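Uncharacterized protein (PDB 4GDZ) is of unknown function, a DUF4251 family member whose curved antiparallel beta sheet, packed against a helix, carries a bound magnesium ion in this crystal. Local coordinates at residues A[80-85]-A[153-158]; A[95-100]-A[146-151]; A[37-42]-A[114-119]; A[131-136]-A[159-164]. One frame throughout, in Å; residues are numbered along the deposited sequence. Where two conformers were deposited one is given.

Interaction 1: A[80-85]-A[153-158]. With MG (magnesium ion), chain B.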
# COMPACT_ATOMS: atom_id res chain seq x y z
N VAL A 80 -22.75 9.89 2.08
CA VAL A 80 -21.67 9.22 1.37
C VAL A 80 -22.20 8.77 0.03
O VAL A 80 -23.27 8.17 -0.08
CB VAL A 80 -21.03 8.06 2.16
CG1 VAL A 80 -22.06 7.07 2.67
CG2 VAL A 80 -19.98 7.33 1.29
N GLN A 81 -21.45 9.11 -1.01
CA GLN A 81 -21.73 8.63 -2.34
C GLN A 81 -20.43 8.09 -2.93
O GLN A 81 -19.43 8.79 -2.95
CB GLN A 81 -22.30 9.73 -3.22
CG GLN A 81 -22.67 9.24 -4.64
CD GLN A 81 -23.57 10.19 -5.37
OE1 GLN A 81 -23.13 11.24 -5.83
NE2 GLN A 81 -24.86 9.84 -5.48
N VAL A 82 -20.47 6.85 -3.42
CA VAL A 82 -19.34 6.20 -4.11
C VAL A 82 -19.90 5.57 -5.37
O VAL A 82 -20.94 4.94 -5.33
CB VAL A 82 -18.65 5.13 -3.22
CG1 VAL A 82 -17.56 4.37 -4.02
CG2 VAL A 82 -18.07 5.77 -1.95
N ALA A 83 -19.21 5.76 -6.49
CA ALA A 83 -19.60 5.17 -7.76
C ALA A 83 -18.41 5.20 -8.69
O ALA A 83 -18.00 6.27 -9.15
CB ALA A 83 -20.81 5.86 -8.41
N PHE A 84 -17.85 4.02 -8.94
CA PHE A 84 -16.68 3.90 -9.82
C PHE A 84 -16.91 2.75 -10.80
O PHE A 84 -17.54 1.72 -10.48
CB PHE A 84 -15.38 3.75 -9.02
CG PHE A 84 -15.36 2.61 -8.05
CD1 PHE A 84 -14.92 1.34 -8.46
CD2 PHE A 84 -15.71 2.80 -6.73
CE1 PHE A 84 -14.88 0.30 -7.56
CE2 PHE A 84 -15.69 1.75 -5.83
CZ PHE A 84 -15.28 0.49 -6.24
N ASN A 85 -16.43 2.97 -12.01
CA ASN A 85 -16.58 2.04 -13.07
C ASN A 85 -15.24 2.16 -13.83
O ASN A 85 -15.10 3.00 -14.66
CB ASN A 85 -17.83 2.48 -13.91
CG ASN A 85 -17.90 1.78 -15.23
OD1 ASN A 85 -17.25 0.79 -15.42
ND2 ASN A 85 -18.71 2.28 -16.14
N ASN A 153 -18.32 -6.77 2.32
CA ASN A 153 -17.38 -6.05 1.48
C ASN A 153 -17.26 -4.55 1.85
O ASN A 153 -18.12 -3.96 2.51
CB ASN A 153 -17.77 -6.22 0.01
CG ASN A 153 -17.94 -7.69 -0.37
OD1 ASN A 153 -17.21 -8.56 0.11
ND2 ASN A 153 -18.91 -7.97 -1.22
N THR A 154 -16.15 -3.95 1.45
CA THR A 154 -15.86 -2.57 1.78
C THR A 154 -15.18 -1.96 0.56
O THR A 154 -14.75 -2.69 -0.35
CB THR A 154 -14.95 -2.48 3.02
OG1 THR A 154 -13.68 -3.02 2.68
CG2 THR A 154 -15.50 -3.28 4.22
N MSE A 155 -15.10 -0.64 0.54
CA MSE A 155 -14.42 0.12 -0.50
C MSE A 155 -13.52 1.13 0.19
O MSE A 155 -13.91 1.73 1.19
CB MSE A 155 -15.43 0.86 -1.38
CG MSE A 155 -16.24 -0.05 -2.28
SE MSE A 155 -18.00 0.67 -2.65
CE MSE A 155 -18.45 0.79 -0.71
N THR A 156 -12.31 1.30 -0.34
CA THR A 156 -11.30 2.21 0.22
C THR A 156 -10.90 3.18 -0.88
O THR A 156 -10.52 2.77 -1.99
CB THR A 156 -10.11 1.44 0.82
OG1 THR A 156 -10.57 0.64 1.93
CG2 THR A 156 -8.97 2.41 1.34
N LEU A 157 -11.00 4.47 -0.57
CA LEU A 157 -10.69 5.58 -1.49
C LEU A 157 -9.81 6.60 -0.80
O LEU A 157 -9.75 6.65 0.42
CB LEU A 157 -11.97 6.27 -1.95
CG LEU A 157 -12.93 5.32 -2.70
CD1 LEU A 157 -13.96 4.68 -1.77
CD2 LEU A 157 -13.61 6.07 -3.83
N SER A 158 -9.13 7.42 -1.59
CA SER A 158 -8.32 8.49 -1.04
C SER A 158 -8.58 9.73 -1.82
O SER A 158 -9.02 9.67 -2.99
CB SER A 158 -6.82 8.15 -1.01
OG SER A 158 -6.26 8.04 -2.31
MG MG B . -20.09 -3.90 3.74
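The carbonyl O of N153 binds a magnesium ion at 2.3 Å, two residues before M155, whose side chain meets V82 and F84 on the facing strand. N147, P148 and N151 supply the other protein oxygens of the site. The fold is one antiparallel sheet that curls over on itself: segments 80-85 and 155-158 belong to strands separated by two others, yet they face each other with axes 9.8 Å apart and an angle of 93° between their directions. No hydrogen bond joins them, and the contact is apolar. M155 is a selenomethionine modelled in two conformers, so the contacts of its chain end hold for one of them. There its SE lies 4.0 Å from V82 CG1 and forms an oblique Met-aromatic contact with F84, 5.3 Å from the ring centroid and 72° off the ring normal. The F84 torsion chi1 of 57° sets CG between its backbone N and carbonyl carbon, and the ring then offers its edge, near the ring plane, to M155 CG, 4.0 Å from F84 CE2. L157, which also touches A51 of strand 46-55, completes the patch, with its CD1 4.3 Å from V82 CG1.

Interaction 2: A[95-100]-A[146-151]; sequences GGVTVD and INPNFN. With MG (magnesium ion), chain B.
V97 is the apolar hub here, meeting the facing segment with both methyls. CG1 is turned to I146, 4.2 Å from I146 CG2, and also reaches the P148 ring, which therefore touches both methyls. CG2 lies anti to the backbone N, with P148 CG at 4.0 Å and F150 CE2 at 4.2 Å. F150 receives this methyl at its ring edge, near the ring plane, and not over a face. An alanine here would remove both methyls and would probably leave a gap beside the P148 ring, with the F150 edge losing the methyl packed against it. No hydrogen bond crosses between the segments.

The polar chemistry is metal coordination, and of the two segments only 146-151 takes part in it. The chain wraps round the magnesium ion, giving it N147 OD1 at 2.4 Å, P148 O at 2.5 Å and N151 O at 2.2 Å, with the carbonyl of N153 as a further ligand. The bond from CA to CB of N147 points away from segment 95-100, and with CG anti to the backbone N (chi1 -177°) OD1 is carried to the metal. P148 thus serves twice: its carbonyl holds the metal while its ring packs on V97.

In the fold, V97 sits on the outermost strand 94-100, paired through V82 with strand 77-85. I146 is paired with M155 of strand 155-163 and also packs on V80 and V82, while I127, in a loop, touches both V97 and F150.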
# COMPACT_ATOMS: atom_id res chain seq x y z
N GLY A 95 -18.04 -0.54 -8.45
CA GLY A 95 -18.61 -0.61 -7.09
C GLY A 95 -19.27 0.72 -6.77
O GLY A 95 -19.10 1.73 -7.50
N GLY A 96 -19.98 0.75 -5.66
CA GLY A 96 -20.60 1.98 -5.23
C GLY A 96 -21.71 1.78 -4.22
O GLY A 96 -22.14 0.66 -3.97
N VAL A 97 -22.07 2.89 -3.59
CA VAL A 97 -23.16 2.97 -2.61
C VAL A 97 -23.54 4.46 -2.46
O VAL A 97 -22.69 5.35 -2.63
CB VAL A 97 -22.75 2.37 -1.25
CG1 VAL A 97 -21.79 3.28 -0.50
CG2 VAL A 97 -23.98 2.06 -0.38
N THR A 98 -24.80 4.72 -2.13
CA THR A 98 -25.21 6.06 -1.67
C THR A 98 -26.00 5.93 -0.37
O THR A 98 -26.97 5.20 -0.29
CB THR A 98 -26.04 6.82 -2.73
OG1 THR A 98 -25.26 6.96 -3.92
CG2 THR A 98 -26.49 8.23 -2.25
N VAL A 99 -25.57 6.63 0.67
CA VAL A 99 -26.32 6.68 1.93
C VAL A 99 -26.41 8.13 2.35
O VAL A 99 -25.39 8.82 2.52
CB VAL A 99 -25.62 5.88 3.06
CG1 VAL A 99 -26.54 5.80 4.30
CG2 VAL A 99 -25.23 4.48 2.56
N ASP A 100 -27.63 8.59 2.55
CA ASP A 100 -27.89 9.97 2.97
C ASP A 100 -28.70 9.91 4.25
O ASP A 100 -29.77 9.31 4.25
CB ASP A 100 -28.67 10.67 1.85
CG ASP A 100 -28.94 12.15 2.14
OD1 ASP A 100 -28.20 12.73 2.94
OD2 ASP A 100 -29.88 12.73 1.54
N ILE A 146 -15.21 2.61 3.49
CA ILE A 146 -16.65 2.63 3.57
C ILE A 146 -17.18 1.21 3.57
O ILE A 146 -16.92 0.42 2.64
CB ILE A 146 -17.25 3.45 2.39
CG1 ILE A 146 -16.69 4.90 2.41
CG2 ILE A 146 -18.79 3.47 2.42
CD1 ILE A 146 -16.49 5.53 1.06
N ASN A 147 -17.95 0.90 4.61
CA ASN A 147 -18.47 -0.44 4.83
C ASN A 147 -19.99 -0.42 4.93
O ASN A 147 -20.52 -0.18 6.02
CB ASN A 147 -17.81 -1.03 6.10
CG ASN A 147 -18.24 -2.46 6.39
OD1 ASN A 147 -18.96 -3.08 5.63
ND2 ASN A 147 -17.79 -2.99 7.53
N PRO A 148 -20.70 -0.70 3.81
CA PRO A 148 -22.18 -0.69 3.87
C PRO A 148 -22.72 -1.85 4.68
O PRO A 148 -22.06 -2.86 4.80
CB PRO A 148 -22.58 -0.84 2.39
CG PRO A 148 -21.41 -0.31 1.63
CD PRO A 148 -20.24 -0.82 2.41
N ASN A 149 -23.91 -1.71 5.25
CA ASN A 149 -24.39 -2.73 6.18
C ASN A 149 -24.85 -4.03 5.51
O ASN A 149 -24.98 -5.03 6.19
CB ASN A 149 -25.57 -2.21 7.02
CG ASN A 149 -26.83 -2.08 6.18
OD1 ASN A 149 -26.87 -1.33 5.21
ND2 ASN A 149 -27.81 -2.90 6.48
N PHE A 150 -25.09 -4.02 4.20
CA PHE A 150 -25.77 -5.18 3.57
C PHE A 150 -24.87 -6.36 3.23
O PHE A 150 -25.36 -7.46 3.00
CB PHE A 150 -26.61 -4.75 2.35
CG PHE A 150 -25.85 -3.94 1.33
CD1 PHE A 150 -24.99 -4.56 0.43
CD2 PHE A 150 -26.01 -2.56 1.26
CE1 PHE A 150 -24.29 -3.81 -0.52
CE2 PHE A 150 -25.30 -1.82 0.34
CZ PHE A 150 -24.43 -2.44 -0.54
N ASN A 151 -23.57 -6.16 3.13
CA ASN A 151 -22.67 -7.30 3.04
C ASN A 151 -21.33 -6.92 3.65
O ASN A 151 -21.15 -5.78 4.07
CB ASN A 151 -22.56 -7.84 1.60
CG ASN A 151 -21.95 -6.86 0.61
OD1 ASN A 151 -20.98 -6.20 0.92
ND2 ASN A 151 -22.49 -6.81 -0.60
MG MG B . -20.09 -3.90 3.74

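Interaction 3: A[37-42]-A[114-119]; sequences DAVAAL and GNINCS
I116 reaches from strand 116-123 to the helix and meets two residues one turn apart, V39 and L42. This apolar contact rests on few atoms. I116 CD1 comes within 3.6 Å of V39 CG2, and it also lies 3.9 Å from L42 CD1. The I116 and L42 side chains point at each other tip to tip, and the second branch of the isoleucine shares the load, with I116 CG2 4.0 Å from L42 CD1. I116 has CG1 anti to its carbonyl carbon (chi1 -65°) and a chi2 of 172°; the extended chain carries CD1 out to the helix, while CG2, on the other branch, meets L42 alone. I116 is buried, whereas V39 and L42 remain partly exposed, so this is a border of the core.

Hydrogen bonds are absent between the segments. The helix holds its own backbone, with A41 N bonded to D37 O at 2.9 Å and L42 N to A38 O at 3.0 Å. In the turn before the strand, G114 O accepts a bond from the hydroxyl of Y35, a second tie to the same helix, and N115 is bonded through its amide to D111 and N137.

The helix 28-44 therefore lies against one face of the sheet: V39 also touches L135 of strand 128-135, and L42 touches L161 of strand 155-163. Strand 116-123 runs between 128-135 and 102-110, and its N117 and S119 pack on A62 and V87 of the second subunit.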
# COMPACT_ATOMS: atom_id res chain seq x y z
N ASP A 37 -6.44 23.41 8.15
CA ASP A 37 -7.83 23.62 7.72
C ASP A 37 -8.61 22.30 7.84
O ASP A 37 -9.78 22.30 8.26
CB ASP A 37 -7.90 24.07 6.24
CG ASP A 37 -7.38 25.50 6.01
OD1 ASP A 37 -7.16 26.26 6.98
OD2 ASP A 37 -7.20 25.85 4.81
N ALA A 38 -7.98 21.18 7.44
CA ALA A 38 -8.63 19.86 7.49
C ALA A 38 -8.92 19.47 8.94
O ALA A 38 -10.02 19.03 9.23
CB ALA A 38 -7.76 18.80 6.82
N VAL A 39 -7.96 19.70 9.83
CA VAL A 39 -8.15 19.42 11.26
C VAL A 39 -9.26 20.26 11.89
O VAL A 39 -10.12 19.73 12.60
CB VAL A 39 -6.84 19.60 12.06
CG1 VAL A 39 -7.11 19.58 13.56
CG2 VAL A 39 -5.82 18.53 11.67
N ALA A 40 -9.28 21.56 11.59
CA ALA A 40 -10.36 22.42 12.06
C ALA A 40 -11.71 21.95 11.48
O ALA A 40 -12.72 22.00 12.17
CB ALA A 40 -10.10 23.88 11.72
N ALA A 41 -11.74 21.48 10.23
CA ALA A 41 -13.00 21.00 9.62
C ALA A 41 -13.52 19.73 10.34
O ALA A 41 -14.72 19.63 10.63
CB ALA A 41 -12.82 20.73 8.13
N LEU A 42 -12.63 18.78 10.62
CA LEU A 42 -13.00 17.57 11.39
C LEU A 42 -13.52 17.96 12.74
O LEU A 42 -14.55 17.46 13.17
CB LEU A 42 -11.80 16.65 11.62
CG LEU A 42 -11.30 15.88 10.40
CD1 LEU A 42 -9.96 15.23 10.73
CD2 LEU A 42 -12.35 14.84 9.96
N GLY A 114 0.32 14.41 15.24
CA GLY A 114 -0.80 15.05 14.53
C GLY A 114 -1.51 14.18 13.50
O GLY A 114 -2.34 14.68 12.76
N ASN A 115 -1.20 12.88 13.45
CA ASN A 115 -2.00 11.95 12.62
C ASN A 115 -3.33 11.71 13.32
O ASN A 115 -3.38 11.62 14.54
CB ASN A 115 -1.30 10.62 12.37
CG ASN A 115 0.12 10.81 11.84
OD1 ASN A 115 0.33 11.44 10.80
ND2 ASN A 115 1.08 10.29 12.57
N ILE A 116 -4.40 11.65 12.53
CA ILE A 116 -5.77 11.50 13.04
C ILE A 116 -6.39 10.24 12.47
O ILE A 116 -6.24 9.95 11.28
CB ILE A 116 -6.64 12.74 12.69
CG1 ILE A 116 -6.08 13.98 13.40
CG2 ILE A 116 -8.11 12.53 13.06
CD1 ILE A 116 -6.74 15.26 12.96
N ASN A 117 -7.01 9.46 13.33
CA ASN A 117 -7.81 8.29 12.93
C ASN A 117 -9.22 8.57 13.47
O ASN A 117 -9.37 8.88 14.66
CB ASN A 117 -7.28 7.03 13.61
CG ASN A 117 -5.92 6.58 13.10
OD1 ASN A 117 -5.35 7.07 12.10
ND2 ASN A 117 -5.37 5.62 13.80
N CYS A 118 -10.24 8.43 12.64
CA CYS A 118 -11.62 8.75 13.00
C CYS A 118 -12.60 7.72 12.43
O CYS A 118 -12.40 7.26 11.31
CB CYS A 118 -11.96 10.14 12.43
SG CYS A 118 -13.65 10.73 12.68
N SER A 119 -13.67 7.42 13.15
CA SER A 119 -14.73 6.55 12.63
C SER A 119 -16.07 7.15 12.96
O SER A 119 -16.21 7.93 13.93
CB SER A 119 -14.63 5.10 13.17
OG SER A 119 -15.03 4.99 14.53

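Interaction 4: A[131-136]-A[159-164]; sequences IFLTLT and GSLLPL
L161 lies between L133 and L135 and gives one methyl to each. L161 CD1 is 4.2 Å from L133 CD1, and L161 CD2 is 4.3 Å from L135 CD2. All three leucines are buried, and L161 shares its contact almost evenly between the other two. Each of them holds CG anti to its backbone N; in L133 (chi1 176°) and L135 the touching methyl is also the one extended farthest from the backbone, so the chains reach across to L161 by their ends. The distances mark ordinary van der Waals contact, without hydrogen bonds between the segments.

The two strands are not neighbours. In the antiparallel sheet, strand 141-148 runs between 128-135 and 155-163, and the leucines meet over it; L161 also touches the small A142 of that middle strand. The CA atoms of L135 and L161 are 8.2 Å apart, consistent with a sheet bent toward this face. Helix 28-44 covers the patch, with Y35 and A38 against L135.

On the other face the character changes. T134 and S160, both partly exposed, point away from the partner segment. The T134 hydroxyl OG1 is hydrogen-bonded to Q60 of the second subunit, and the ring of F132 makes an edge-to-face contact with Y88 of that same chain. L162, partly exposed, rests on E50, and T136, just past the end of the strand, is exposed.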
# COMPACT_ATOMS: atom_id res chain seq x y z
N ILE A 131 -17.79 4.16 8.47
CA ILE A 131 -16.75 4.95 7.82
C ILE A 131 -15.51 5.01 8.73
O ILE A 131 -15.65 5.29 9.92
CB ILE A 131 -17.22 6.41 7.60
CG1 ILE A 131 -18.65 6.47 7.02
CG2 ILE A 131 -16.20 7.16 6.75
CD1 ILE A 131 -18.82 5.86 5.64
N PHE A 132 -14.33 4.78 8.17
CA PHE A 132 -13.06 4.95 8.88
C PHE A 132 -12.19 5.86 8.03
O PHE A 132 -11.95 5.60 6.87
CB PHE A 132 -12.37 3.60 9.12
CG PHE A 132 -11.00 3.72 9.79
CD1 PHE A 132 -10.88 4.23 11.09
CD2 PHE A 132 -9.84 3.40 9.10
CE1 PHE A 132 -9.64 4.38 11.70
CE2 PHE A 132 -8.61 3.52 9.72
CZ PHE A 132 -8.50 4.02 11.01
N LEU A 133 -11.71 6.94 8.63
CA LEU A 133 -10.98 7.99 7.92
C LEU A 133 -9.66 8.25 8.63
O LEU A 133 -9.62 8.36 9.87
CB LEU A 133 -11.86 9.25 7.87
CG LEU A 133 -11.38 10.58 7.28
CD1 LEU A 133 -12.57 11.51 7.15
CD2 LEU A 133 -10.32 11.21 8.17
N THR A 134 -8.58 8.37 7.86
CA THR A 134 -7.26 8.64 8.40
C THR A 134 -6.66 9.84 7.66
O THR A 134 -6.85 9.99 6.46
CB THR A 134 -6.30 7.44 8.27
OG1 THR A 134 -6.18 7.11 6.88
CG2 THR A 134 -6.82 6.25 9.08
N LEU A 135 -5.99 10.70 8.42
CA LEU A 135 -5.33 11.90 7.91
C LEU A 135 -3.92 11.89 8.45
O LEU A 135 -3.71 11.88 9.65
CB LEU A 135 -6.08 13.17 8.38
CG LEU A 135 -5.51 14.56 8.03
CD1 LEU A 135 -5.67 14.84 6.55
CD2 LEU A 135 -6.17 15.66 8.85
N THR A 136 -2.94 11.90 7.56
CA THR A 136 -1.54 12.02 7.95
C THR A 136 -1.16 13.52 8.15
O THR A 136 -1.62 14.40 7.41
CB THR A 136 -0.63 11.30 6.93
OG1 THR A 136 -0.96 9.91 6.93
CG2 THR A 136 0.87 11.44 7.29
N GLY A 159 -8.32 10.85 -1.17
CA GLY A 159 -8.53 12.14 -1.77
C GLY A 159 -8.25 13.29 -0.81
O GLY A 159 -7.43 13.15 0.09
N SER A 160 -8.89 14.44 -1.04
CA SER A 160 -8.59 15.67 -0.26
C SER A 160 -9.66 15.89 0.81
O SER A 160 -10.84 15.79 0.51
CB SER A 160 -8.53 16.89 -1.16
OG SER A 160 -7.48 16.77 -2.07
N LEU A 161 -9.26 16.16 2.04
CA LEU A 161 -10.19 16.49 3.11
C LEU A 161 -10.29 18.01 3.22
O LEU A 161 -9.29 18.70 3.41
CB LEU A 161 -9.77 15.86 4.44
CG LEU A 161 -10.67 15.98 5.66
CD1 LEU A 161 -12.02 15.35 5.42
CD2 LEU A 161 -9.97 15.28 6.82
N LEU A 162 -11.51 18.53 3.05
CA LEU A 162 -11.73 19.98 2.88
C LEU A 162 -12.80 20.50 3.82
O LEU A 162 -13.81 19.82 4.08
CB LEU A 162 -12.16 20.26 1.43
CG LEU A 162 -11.17 19.97 0.29
CD1 LEU A 162 -11.92 20.00 -1.04
CD2 LEU A 162 -10.00 20.96 0.29
N PRO A 163 -12.63 21.74 4.30
CA PRO A 163 -13.77 22.40 4.94
C PRO A 163 -14.89 22.60 3.91
O PRO A 163 -14.62 22.67 2.70
CB PRO A 163 -13.21 23.75 5.42
CG PRO A 163 -11.79 23.81 5.00
CD PRO A 163 -11.41 22.57 4.26
N LEU A 164 -16.13 22.64 4.39
CA LEU A 164 -17.32 22.78 3.53
C LEU A 164 -17.19 23.95 2.57
O LEU A 164 -17.43 23.79 1.38
CB LEU A 164 -18.57 22.98 4.39
CG LEU A 164 -19.05 21.78 5.21
CD1 LEU A 164 -20.37 22.11 5.88
CD2 LEU A 164 -19.18 20.52 4.37

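Strand 155-163 is shared by interactions 1 and 4, which face different partners along it: segment 80-85, crossing at nearly a right angle, in the first, next-but-one strand 128-135 in the second. Interaction 4 lies nearest the chain centre and is wholly aliphatic; interaction 3, 7 Å away between centres, is joined to it by backbone bonds of strands 116-123 and 128-135 and opens to the surface. Interactions 1 and 2 form the other end, 8 Å apart between centres, and differ in chemistry by adding an aromatic edge and a magnesium site to which both contribute ligands. The I146 to I131 packing links interactions 2 and 4, while interactions 1 and 3 stand on opposite sides of the centre without touching.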